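Local coordinates for protein tryptophane-5-halogenase (Microbispora sp. ATCC PTA-5024, PDB 5UAO) that catalyses, as a flavin-dependent halogenase, the 5-chlorination of a tryptophan in the lanthipeptide NAI-107 during its biosynthesis, at residues R106-S111 / Y273-T278; R112-V117 / T136-E141; V197-A202 / D219-H224. One frame throughout, in Å; residues are numbered along the deposited sequence.

Contact 1: residues R106-S111 / Y273-T278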
loop_
_atom_site.group_PDB
_atom_site.type_symbol
_atom_site.label_atom_id
_atom_site.label_comp_id
_atom_site.label_asym_id
_atom_site.label_seq_id
_atom_site.Cartn_x
_atom_site.Cartn_y
_atom_site.Cartn_z
ATOM N N ARG A 106 -21.325 -0.927 18.356
ATOM C CA ARG A 106 -22.215 -2.032 18.580
ATOM C C ARG A 106 -23.204 -2.214 17.457
ATOM O O ARG A 106 -24.161 -1.412 17.292
ATOM C CB ARG A 106 -22.986 -1.812 19.862
ATOM C CG ARG A 106 -23.813 -2.995 20.290
ATOM C CD ARG A 106 -24.565 -2.814 21.616
ATOM N NE ARG A 106 -25.357 -4.034 21.695
ATOM C CZ ARG A 106 -26.611 -4.171 21.256
ATOM N NH1 ARG A 106 -27.343 -3.136 20.841
ATOM N NH2 ARG A 106 -27.152 -5.370 21.288
ATOM N N PHE A 107 -23.133 -3.379 16.851
ATOM C CA PHE A 107 -23.929 -3.694 15.674
ATOM C C PHE A 107 -25.124 -4.608 16.012
ATOM O O PHE A 107 -24.927 -5.809 16.272
ATOM C CB PHE A 107 -23.032 -4.391 14.647
ATOM C CG PHE A 107 -22.221 -3.479 13.785
ATOM C CD1 PHE A 107 -22.825 -2.789 12.751
ATOM C CD2 PHE A 107 -20.843 -3.316 13.987
ATOM C CE1 PHE A 107 -22.118 -1.918 11.951
ATOM C CE2 PHE A 107 -20.126 -2.470 13.175
ATOM C CZ PHE A 107 -20.760 -1.746 12.169
ATOM N N GLU A 108 -26.347 -4.047 16.036
ATOM C CA GLU A 108 -27.556 -4.874 16.148
ATOM C C GLU A 108 -27.932 -5.193 14.688
ATOM O O GLU A 108 -28.666 -4.481 14.008
ATOM C CB GLU A 108 -28.751 -4.232 16.831
ATOM C CG GLU A 108 -28.458 -3.476 18.066
ATOM C CD GLU A 108 -29.794 -3.070 18.703
ATOM O OE1 GLU A 108 -30.046 -1.825 18.889
ATOM O OE2 GLU A 108 -30.646 -4.007 18.874
ATOM N N TRP A 109 -27.350 -6.272 14.230
ATOM C CA TRP A 109 -27.102 -6.460 12.835
ATOM C C TRP A 109 -26.800 -7.931 12.579
ATOM O O TRP A 109 -26.117 -8.571 13.375
ATOM C CB TRP A 109 -25.837 -5.651 12.495
ATOM C CG TRP A 109 -25.664 -5.199 11.052
ATOM C CD1 TRP A 109 -25.106 -5.910 10.002
ATOM C CD2 TRP A 109 -25.949 -3.881 10.524
ATOM N NE1 TRP A 109 -25.087 -5.119 8.857
ATOM C CE2 TRP A 109 -25.598 -3.882 9.153
ATOM C CE3 TRP A 109 -26.515 -2.737 11.059
ATOM C CZ2 TRP A 109 -25.771 -2.770 8.357
ATOM C CZ3 TRP A 109 -26.655 -1.622 10.274
ATOM C CH2 TRP A 109 -26.316 -1.635 8.934
ATOM N N GLY A 110 -27.212 -8.425 11.409
ATOM C CA GLY A 110 -27.055 -9.812 11.103
ATOM C C GLY A 110 -28.011 -10.712 11.875
ATOM O O GLY A 110 -28.949 -10.230 12.563
ATOM N N SER A 111 -27.812 -12.004 11.732
ATOM C CA SER A 111 -28.777 -12.961 12.246
ATOM C C SER A 111 -28.551 -13.385 13.668
ATOM O O SER A 111 -29.452 -14.005 14.242
ATOM C CB SER A 111 -28.930 -14.147 11.306
ATOM O OG SER A 111 -27.714 -14.865 11.206
ATOM N N TYR A 273 -19.776 3.587 23.137
ATOM C CA TYR A 273 -19.768 3.165 21.796
ATOM C C TYR A 273 -20.929 3.828 21.014
ATOM O O TYR A 273 -21.910 4.325 21.572
ATOM C CB TYR A 273 -19.827 1.605 21.723
ATOM C CG TYR A 273 -20.946 1.011 22.536
ATOM C CD1 TYR A 273 -22.289 1.048 22.069
ATOM C CD2 TYR A 273 -20.667 0.382 23.733
ATOM C CE1 TYR A 273 -23.317 0.528 22.853
ATOM C CE2 TYR A 273 -21.663 -0.157 24.514
ATOM C CZ TYR A 273 -22.962 -0.084 24.095
ATOM O OH TYR A 273 -23.918 -0.627 24.866
ATOM N N THR A 274 -20.820 3.778 19.698
ATOM C CA THR A 274 -21.905 4.131 18.811
ATOM C C THR A 274 -22.703 2.833 18.584
ATOM O O THR A 274 -22.113 1.732 18.491
ATOM C CB THR A 274 -21.315 4.643 17.489
ATOM O OG1 THR A 274 -20.618 5.877 17.706
ATOM C CG2 THR A 274 -22.351 4.840 16.485
ATOM N N THR A 275 -24.017 2.928 18.467
ATOM C CA THR A 275 -24.826 1.742 18.159
ATOM C C THR A 275 -25.353 1.906 16.718
ATOM O O THR A 275 -25.741 3.028 16.301
ATOM C CB THR A 275 -25.984 1.594 19.156
ATOM O OG1 THR A 275 -25.460 1.495 20.492
ATOM C CG2 THR A 275 -26.860 0.356 18.854
ATOM N N ALA A 276 -25.338 0.809 15.978
ATOM C CA ALA A 276 -25.919 0.738 14.638
ATOM C C ALA A 276 -26.953 -0.359 14.669
ATOM O O ALA A 276 -26.608 -1.543 14.865
ATOM C CB ALA A 276 -24.849 0.395 13.629
ATOM N N THR A 277 -28.219 0.049 14.494
ATOM C CA THR A 277 -29.364 -0.847 14.665
ATOM C C THR A 277 -30.071 -1.041 13.329
ATOM O O THR A 277 -30.501 -0.052 12.713
ATOM C CB THR A 277 -30.339 -0.196 15.697
ATOM O OG1 THR A 277 -29.691 -0.060 16.982
ATOM C CG2 THR A 277 -31.553 -0.961 15.917
ATOM N N THR A 278 -30.303 -2.275 12.949
ATOM C CA THR A 278 -30.980 -2.559 11.677
ATOM C C THR A 278 -32.462 -2.133 11.824
ATOM O O THR A 278 -33.062 -2.388 12.863
ATOM C CB THR A 278 -30.902 -4.018 11.354
ATOM O OG1 THR A 278 -29.543 -4.446 11.205
ATOM C CG2 THR A 278 -31.581 -4.362 9.994
HETATM O O HOH W 1 -27.140 0.079 22.159
#
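A parallel strand pair inside a mixed beta-sheet joins Arg106-Glu108 to Thr274-Thr278. The short strand axes run 4.8 Å apart. Arg106, Phe107 and Glu108 pair with Thr275, Ala276 and Thr277. Backbone bonds run from Arg106 N to Thr274 O, Ala276 N to Arg106 O, and Glu108 N to Ala276 O. At the end of the pairing, Glu108 O accepts two bonds from one residue. Thr278 N gives the first, and Thr278 OG1 the second at 2.9 Å, on a lone pair in the carbonyl plane. Thr278 OG1 also lies 3.5 Å from Trp109 CE3. Phe107 CD1 touches Ala276 CB at 3.9 Å. On the other side of the sheet, Thr277 OG1 donates to Glu108 OE1 over 2.6 Å, from above the carboxylate plane. Arg106 NH1 makes a salt bridge to Glu108 OE1 at 3.6 Å. Arg106 is extended, its CG anti to the backbone N (chi1 -172°), and runs alongside Tyr273. Arg106 CB lies 3.7 Å from Tyr273 CD1. Arg316 binds Glu108 OE2, so both carboxylate oxygens have partners. Two arginines and a hydroxyl would probably favour the ionised form of Glu108.

Contact 2: residues R112-V117 / T136-E141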
loop_
_atom_site.group_PDB
_atom_site.type_symbol
_atom_site.label_atom_id
_atom_site.label_comp_id
_atom_site.label_asym_id
_atom_site.label_seq_id
_atom_site.Cartn_x
_atom_site.Cartn_y
_atom_site.Cartn_z
ATOM N N ARG A 112 -27.447 -12.986 14.300
ATOM C CA ARG A 112 -27.294 -13.265 15.743
ATOM C C ARG A 112 -28.223 -12.401 16.569
ATOM O O ARG A 112 -28.194 -11.142 16.450
ATOM C CB ARG A 112 -25.853 -12.987 16.201
ATOM C CG ARG A 112 -24.785 -13.778 15.460
ATOM C CD ARG A 112 -23.459 -13.050 15.610
ATOM N NE ARG A 112 -22.324 -13.594 14.871
ATOM C CZ ARG A 112 -21.717 -14.692 15.225
ATOM N NH1 ARG A 112 -22.149 -15.389 16.267
ATOM N NH2 ARG A 112 -20.693 -15.096 14.542
ATOM N N PRO A 113 -29.056 -13.021 17.430
ATOM C CA PRO A 113 -29.992 -12.194 18.220
ATOM C C PRO A 113 -29.307 -11.100 19.023
ATOM O O PRO A 113 -29.874 -10.015 19.186
ATOM C CB PRO A 113 -30.648 -13.204 19.188
ATOM C CG PRO A 113 -30.398 -14.559 18.624
ATOM C CD PRO A 113 -29.327 -14.478 17.571
ATOM N N GLU A 114 -28.099 -11.374 19.527
ATOM C CA GLU A 114 -27.346 -10.390 20.343
ATOM C C GLU A 114 -26.528 -9.410 19.493
ATOM O O GLU A 114 -25.923 -8.502 20.010
ATOM C CB GLU A 114 -26.398 -11.131 21.301
ATOM C CG GLU A 114 -25.220 -11.913 20.677
ATOM C CD GLU A 114 -25.524 -13.348 20.144
ATOM O OE1 GLU A 114 -26.672 -13.684 19.701
ATOM O OE2 GLU A 114 -24.562 -14.179 20.164
ATOM N N GLY A 115 -26.486 -9.588 18.178
ATOM C CA GLY A 115 -25.602 -8.743 17.382
ATOM C C GLY A 115 -24.129 -9.037 17.679
ATOM O O GLY A 115 -23.756 -10.165 18.095
ATOM N N PHE A 116 -23.277 -8.038 17.455
ATOM C CA PHE A 116 -21.821 -8.186 17.691
ATOM C C PHE A 116 -21.256 -6.809 17.844
ATOM O O PHE A 116 -21.901 -5.823 17.493
ATOM C CB PHE A 116 -21.038 -8.912 16.567
ATOM C CG PHE A 116 -21.244 -8.305 15.200
ATOM C CD1 PHE A 116 -22.390 -8.625 14.471
ATOM C CD2 PHE A 116 -20.352 -7.389 14.663
ATOM C CE1 PHE A 116 -22.639 -8.073 13.231
ATOM C CE2 PHE A 116 -20.589 -6.831 13.401
ATOM C CZ PHE A 116 -21.713 -7.187 12.670
ATOM N N VAL A 117 -20.038 -6.755 18.342
ATOM C CA VAL A 117 -19.364 -5.489 18.605
ATOM C C VAL A 117 -18.073 -5.446 17.828
ATOM O O VAL A 117 -17.430 -6.474 17.600
ATOM C CB VAL A 117 -19.098 -5.230 20.130
ATOM C CG1 VAL A 117 -20.416 -5.131 20.885
ATOM C CG2 VAL A 117 -18.201 -6.266 20.738
ATOM N N THR A 136 -17.007 -19.140 22.161
ATOM C CA THR A 136 -18.247 -18.429 22.457
ATOM C C THR A 136 -19.282 -18.389 21.370
ATOM O O THR A 136 -20.435 -18.048 21.625
ATOM C CB THR A 136 -18.019 -16.999 22.949
ATOM O OG1 THR A 136 -17.819 -16.073 21.835
ATOM C CG2 THR A 136 -16.889 -16.995 23.876
ATOM N N GLY A 137 -18.941 -18.791 20.169
ATOM C CA GLY A 137 -19.912 -18.748 19.135
ATOM C C GLY A 137 -20.043 -17.359 18.472
ATOM O O GLY A 137 -20.789 -17.202 17.516
ATOM N N ASN A 138 -19.270 -16.391 18.920
ATOM C CA ASN A 138 -19.327 -15.009 18.349
ATOM C C ASN A 138 -17.962 -14.285 18.557
ATOM O O ASN A 138 -16.994 -14.862 19.074
ATOM C CB ASN A 138 -20.510 -14.331 19.057
ATOM C CG ASN A 138 -21.027 -13.105 18.361
ATOM O OD1 ASN A 138 -20.464 -12.605 17.410
ATOM N ND2 ASN A 138 -22.156 -12.633 18.827
ATOM N N VAL A 139 -17.887 -13.012 18.185
ATOM C CA VAL A 139 -16.661 -12.257 18.085
ATOM C C VAL A 139 -16.437 -11.336 19.261
ATOM O O VAL A 139 -15.529 -10.536 19.233
ATOM C CB VAL A 139 -16.628 -11.339 16.783
ATOM C CG1 VAL A 139 -16.592 -12.179 15.558
ATOM C CG2 VAL A 139 -17.833 -10.384 16.709
ATOM N N ASN A 140 -17.307 -11.415 20.261
ATOM C CA ASN A 140 -17.405 -10.424 21.295
ATOM C C ASN A 140 -16.406 -10.621 22.409
ATOM O O ASN A 140 -16.347 -9.827 23.286
ATOM C CB ASN A 140 -18.840 -10.380 21.844
ATOM C CG ASN A 140 -19.820 -9.800 20.882
ATOM O OD1 ASN A 140 -19.485 -9.266 19.820
ATOM N ND2 ASN A 140 -21.048 -9.809 21.287
ATOM N N GLU A 141 -15.583 -11.646 22.326
ATOM C CA GLU A 141 -14.431 -11.766 23.190
ATOM C C GLU A 141 -13.133 -11.747 22.415
ATOM O O GLU A 141 -12.086 -12.232 22.921
ATOM C CB GLU A 141 -14.566 -13.063 24.069
ATOM C CG GLU A 141 -15.730 -12.903 25.076
ATOM C CD GLU A 141 -15.662 -13.869 26.264
ATOM O OE1 GLU A 141 -14.777 -14.772 26.298
ATOM O OE2 GLU A 141 -16.502 -13.726 27.169
HETATM O O HOH W 2 -23.244 -7.406 20.704
HETATM O O HOH W 3 -15.173 -7.971 18.094
#
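Arg112 and Asn138 stack their flat groups, with the guanidinium and amide planes only 6° apart. Asn138 OD1 lies over the centre of the guanidinium, 3.3 Å from Arg112 CZ. This is the tight part of the contact. At the edge of the guanidinium, Arg112 NH1 donates to Gly137 O over 2.6 Å, on a lone pair of the carbonyl. Arg112 NE and NH2 reach Gly471 O and Leu470 O, so backbone carbonyls hold all three nitrogens. The Asn138 amide is fixed as well. Its CG stands opposite the backbone N (chi1 -162°), which carries ND2 to Gly115 O, 3.0 Å away and in the amide plane. Its OD1 accepts from Val139 N. Beside it, Phe116 CB packs on Val139 CG2 at 3.5 Å. A water here donates to both Val117 O and Val139 O. Val117 N, at the start of strand 116-119, donates to Asn140 OD1 over 3.0 Å.

The other side is looser. Glu114 is exposed at a type I turn from Arg112 to Gly115, and its OE2 takes a bond of 3.2 Å from Asn138 ND2, met from above the carboxylate plane. A water donates to Glu114 O and takes a weak bond from Asn140 ND2. Replacing Asn138 with a leucine would probably leave Gly115 O and Glu114 without their amide donor and Arg112 without its stacked partner. The chemistry implies a loop fastened largely by side-chain amides and backbone carbonyls, with one arginine tying it also to the end of helix 461-471.

Contact 3: residues V197-A202 / D219-H224; sequences VDATVA and DGRRLH. With FAD (flavin-adenine dinucleotide), chain E.
Segment 197-202 is a broken strand, with Val197-Asp198 and Val201-Ala202 extended either side of a short loop. Segment 219-224 turns through Gly220, at positive phi, into the short strand 222-223. No backbone hydrogen bond joins the two; a side chain makes the link. Arg221 bends at chi3 (-68°) and grips Asp198 O end-on. Arg221 NH1 donates over 3.1 Å and NH2 over 3.0 Å to Asp198 O, which lies in the guanidinium plane. The NH2 bond uses a lone pair of Asp198 O, while NH1 comes from above the carbonyl plane. Asp219 holds the guanidinium from its other edge, side-on, with Arg221 NE 3.0 Å from Asp219 OD2 and NH2 on OD1. Ala199 CB touches Arg221 NH2 at 3.6 Å. A water joins Thr200 N to Asp219 OD1. The broken strand also binds the cofactor. Val201 N donates to FAD N1A over 2.8 Å, and FAD N6A donates to Val201 O over 2.9 Å, so the backbone reads the adenine edge. Strand 195-208 lies between strands 56-61 and 211-217 in the mixed sheet, where Val60 touches Val197, Ala199 and Leu223. Strand 222-223 forms an outermost strand, next to 211-217.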
loop_
_atom_site.group_PDB
_atom_site.type_symbol
_atom_site.label_atom_id
_atom_site.label_comp_id
_atom_site.label_asym_id
_atom_site.label_seq_id
_atom_site.Cartn_x
_atom_site.Cartn_y
_atom_site.Cartn_z
ATOM N N VAL A 197 -15.372 36.139 6.846
ATOM C CA VAL A 197 -16.149 36.909 5.890
ATOM C C VAL A 197 -17.611 36.368 5.831
ATOM O O VAL A 197 -17.824 35.167 5.598
ATOM C CB VAL A 197 -15.470 36.863 4.522
ATOM C CG1 VAL A 197 -16.271 37.645 3.503
ATOM C CG2 VAL A 197 -14.054 37.449 4.609
ATOM N N ASP A 198 -18.600 37.205 6.114
ATOM C CA ASP A 198 -19.980 36.781 6.028
ATOM C C ASP A 198 -20.471 37.121 4.631
ATOM O O ASP A 198 -20.665 38.295 4.297
ATOM C CB ASP A 198 -20.826 37.420 7.120
ATOM C CG ASP A 198 -22.342 37.145 6.975
ATOM O OD1 ASP A 198 -22.785 36.200 6.277
ATOM O OD2 ASP A 198 -23.121 37.926 7.574
ATOM N N ALA A 199 -20.711 36.103 3.820
ATOM C CA ALA A 199 -21.127 36.355 2.426
ATOM C C ALA A 199 -21.787 35.128 1.841
ATOM O O ALA A 199 -21.511 34.002 2.249
ATOM C CB ALA A 199 -19.907 36.738 1.601
ATOM N N THR A 200 -22.682 35.352 0.900
ATOM C CA THR A 200 -23.260 34.287 0.134
ATOM C C THR A 200 -22.706 34.381 -1.241
ATOM O O THR A 200 -22.892 35.412 -1.952
ATOM C CB THR A 200 -24.803 34.358 0.145
ATOM O OG1 THR A 200 -25.196 34.202 1.500
ATOM C CG2 THR A 200 -25.399 33.183 -0.657
ATOM N N VAL A 201 -21.945 33.352 -1.650
ATOM C CA VAL A 201 -21.311 33.388 -2.994
ATOM C C VAL A 201 -22.382 33.145 -4.038
ATOM O O VAL A 201 -23.145 32.209 -3.881
ATOM C CB VAL A 201 -20.146 32.354 -3.104
ATOM C CG1 VAL A 201 -19.702 32.144 -4.549
ATOM C CG2 VAL A 201 -18.991 32.795 -2.208
ATOM N N ALA A 202 -22.441 34.006 -5.075
ATOM C CA ALA A 202 -23.429 33.908 -6.197
ATOM C C ALA A 202 -22.793 33.315 -7.426
ATOM O O ALA A 202 -23.446 32.596 -8.187
ATOM C CB ALA A 202 -23.976 35.291 -6.595
ATOM N N ASP A 219 -24.614 40.223 -2.895
ATOM C CA ASP A 219 -24.767 41.688 -2.739
ATOM C C ASP A 219 -23.827 42.415 -3.627
ATOM O O ASP A 219 -23.850 43.615 -3.605
ATOM C CB ASP A 219 -24.501 42.088 -1.280
ATOM C CG ASP A 219 -23.108 41.618 -0.786
ATOM O OD1 ASP A 219 -22.946 40.441 -0.407
ATOM O OD2 ASP A 219 -22.161 42.426 -0.822
ATOM N N GLY A 220 -22.906 41.710 -4.315
ATOM C CA GLY A 220 -21.966 42.296 -5.264
ATOM C C GLY A 220 -20.524 42.514 -4.852
ATOM O O GLY A 220 -19.767 43.056 -5.618
ATOM N N ARG A 221 -20.125 42.157 -3.636
ATOM C CA ARG A 221 -18.699 42.118 -3.314
ATOM C C ARG A 221 -17.984 41.139 -4.261
ATOM O O ARG A 221 -18.586 40.185 -4.758
ATOM C CB ARG A 221 -18.448 41.739 -1.861
ATOM C CG ARG A 221 -18.705 42.869 -0.886
ATOM C CD ARG A 221 -18.710 42.407 0.565
ATOM N NE ARG A 221 -19.864 41.556 0.829
ATOM C CZ ARG A 221 -20.036 40.726 1.849
ATOM N NH1 ARG A 221 -19.071 40.515 2.752
ATOM N NH2 ARG A 221 -21.182 40.035 1.938
ATOM N N ARG A 222 -16.712 41.437 -4.537
ATOM C CA ARG A 222 -15.792 40.580 -5.238
ATOM C C ARG A 222 -14.693 40.145 -4.292
ATOM O O ARG A 222 -13.983 40.963 -3.710
ATOM C CB ARG A 222 -15.254 41.300 -6.464
ATOM C CG ARG A 222 -16.426 41.589 -7.408
ATOM C CD ARG A 222 -16.011 42.174 -8.746
ATOM N NE ARG A 222 -15.705 43.601 -8.648
ATOM C CZ ARG A 222 -14.487 44.132 -8.483
ATOM N NH1 ARG A 222 -13.392 43.370 -8.391
ATOM N NH2 ARG A 222 -14.364 45.453 -8.414
ATOM N N LEU A 223 -14.632 38.855 -4.055
ATOM C CA LEU A 223 -13.601 38.283 -3.196
ATOM C C LEU A 223 -12.528 37.600 -4.086
ATOM O O LEU A 223 -12.844 36.929 -5.106
ATOM C CB LEU A 223 -14.249 37.291 -2.254
ATOM C CG LEU A 223 -15.503 37.742 -1.511
ATOM C CD1 LEU A 223 -16.097 36.530 -0.822
ATOM C CD2 LEU A 223 -15.103 38.846 -0.507
ATOM N N HIS A 224 -11.273 37.769 -3.717
ATOM C CA HIS A 224 -10.185 37.196 -4.480
ATOM C C HIS A 224 -9.203 36.612 -3.530
ATOM O O HIS A 224 -8.778 37.318 -2.597
ATOM C CB HIS A 224 -9.410 38.253 -5.306
ATOM C CG HIS A 224 -8.180 37.688 -5.977
ATOM N ND1 HIS A 224 -8.207 37.118 -7.237
ATOM C CD2 HIS A 224 -6.903 37.550 -5.533
ATOM C CE1 HIS A 224 -6.997 36.692 -7.555
ATOM N NE2 HIS A 224 -6.191 36.934 -6.535
HETATM P PA FAD E . -21.693 21.596 5.528
HETATM O O1A FAD E . -21.759 21.276 7.021
HETATM O O2A FAD E . -22.862 21.303 4.567
HETATM O O5B FAD E . -21.185 23.108 5.323
HETATM C C5B FAD E . -21.273 23.847 4.122
HETATM C C4B FAD E . -20.881 25.278 4.442
HETATM O O4B FAD E . -20.782 25.841 3.131
HETATM C C3B FAD E . -21.883 26.143 5.234
HETATM O O3B FAD E . -21.207 27.040 6.252
HETATM C C2B FAD E . -22.558 26.991 4.151
HETATM O O2B FAD E . -23.093 28.300 4.604
HETATM C C1B FAD E . -21.404 27.129 3.156
HETATM N N9A FAD E . -21.891 27.524 1.813
HETATM C C8A FAD E . -22.590 26.745 0.934
HETATM N N7A FAD E . -22.837 27.456 -0.201
HETATM C C5A FAD E . -22.310 28.692 -0.017
HETATM C C6A FAD E . -22.290 29.920 -0.803
HETATM N N6A FAD E . -22.870 29.943 -2.039
HETATM N N1A FAD E . -21.648 30.960 -0.290
HETATM C C2A FAD E . -21.045 30.939 0.916
HETATM N N3A FAD E . -21.057 29.852 1.688
HETATM C C4A FAD E . -21.671 28.730 1.268
HETATM N N1 FAD E . -19.164 12.342 9.710
HETATM C C2 FAD E . -18.516 11.765 10.778
HETATM O O2 FAD E . -17.255 11.882 10.907
HETATM N N3 FAD E . -19.198 11.072 11.729
HETATM C C4 FAD E . -20.535 10.900 11.703
HETATM O O4 FAD E . -21.074 10.219 12.630
HETATM C C4X FAD E . -21.291 11.515 10.560
HETATM N N5 FAD E . -22.633 11.361 10.383
HETATM C C5X FAD E . -23.297 11.920 9.344
HETATM C C6 FAD E . -24.667 11.722 9.226
HETATM C C7 FAD E . -25.378 12.247 8.161
HETATM C C7M FAD E . -26.861 12.078 8.014
HETATM C C8 FAD E . -24.692 13.072 7.169
HETATM C C8M FAD E . -25.487 13.651 6.017
HETATM C C9 FAD E . -23.325 13.262 7.278
HETATM C C9A FAD E . -22.563 12.711 8.311
HETATM N N10 FAD E . -21.140 12.889 8.415
HETATM C C10 FAD E . -20.503 12.271 9.539
HETATM C "C1'" FAD E . -20.281 13.731 7.527
HETATM C "C2'" FAD E . -20.046 15.050 8.409
HETATM O "O2'" FAD E . -21.378 15.413 8.748
HETATM C "C3'" FAD E . -19.663 16.526 8.032
HETATM O "O3'" FAD E . -19.905 17.646 8.964
HETATM C "C4'" FAD E . -20.712 17.049 7.094
HETATM O "O4'" FAD E . -21.647 15.994 6.714
HETATM C "C5'" FAD E . -19.942 17.807 6.013
HETATM O "O5'" FAD E . -19.416 18.995 6.530
HETATM P P FAD E . -19.179 20.147 5.393
HETATM O O1P FAD E . -18.538 19.560 4.209
HETATM O O2P FAD E . -18.402 21.192 6.185
HETATM O O3P FAD E . -20.536 20.690 4.808
HETATM O O HOH W 4 -23.727 37.965 0.360
#

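From the N terminus, segment 106-111 leads straight into 112-117, and strands 104-108 and 116-119 are neighbours in one sheet. Contact 2 closes a short loop when the chain returns at 136-141 after helix 129-136. The chain then crosses to the other sheet, where contact 3 closes a second short loop around strand 211-217. The chain returns to the first sheet with strand 258-264, and 273-278 then closes contact 1. Contacts 2 and 3 therefore both nest inside the loop of contact 1, in series. Contacts 1 and 2 touch, partly through Phe107 and Phe116. Contact 3 lies at the adenine end of FAD, its centre about 45 Å from that of contact 1.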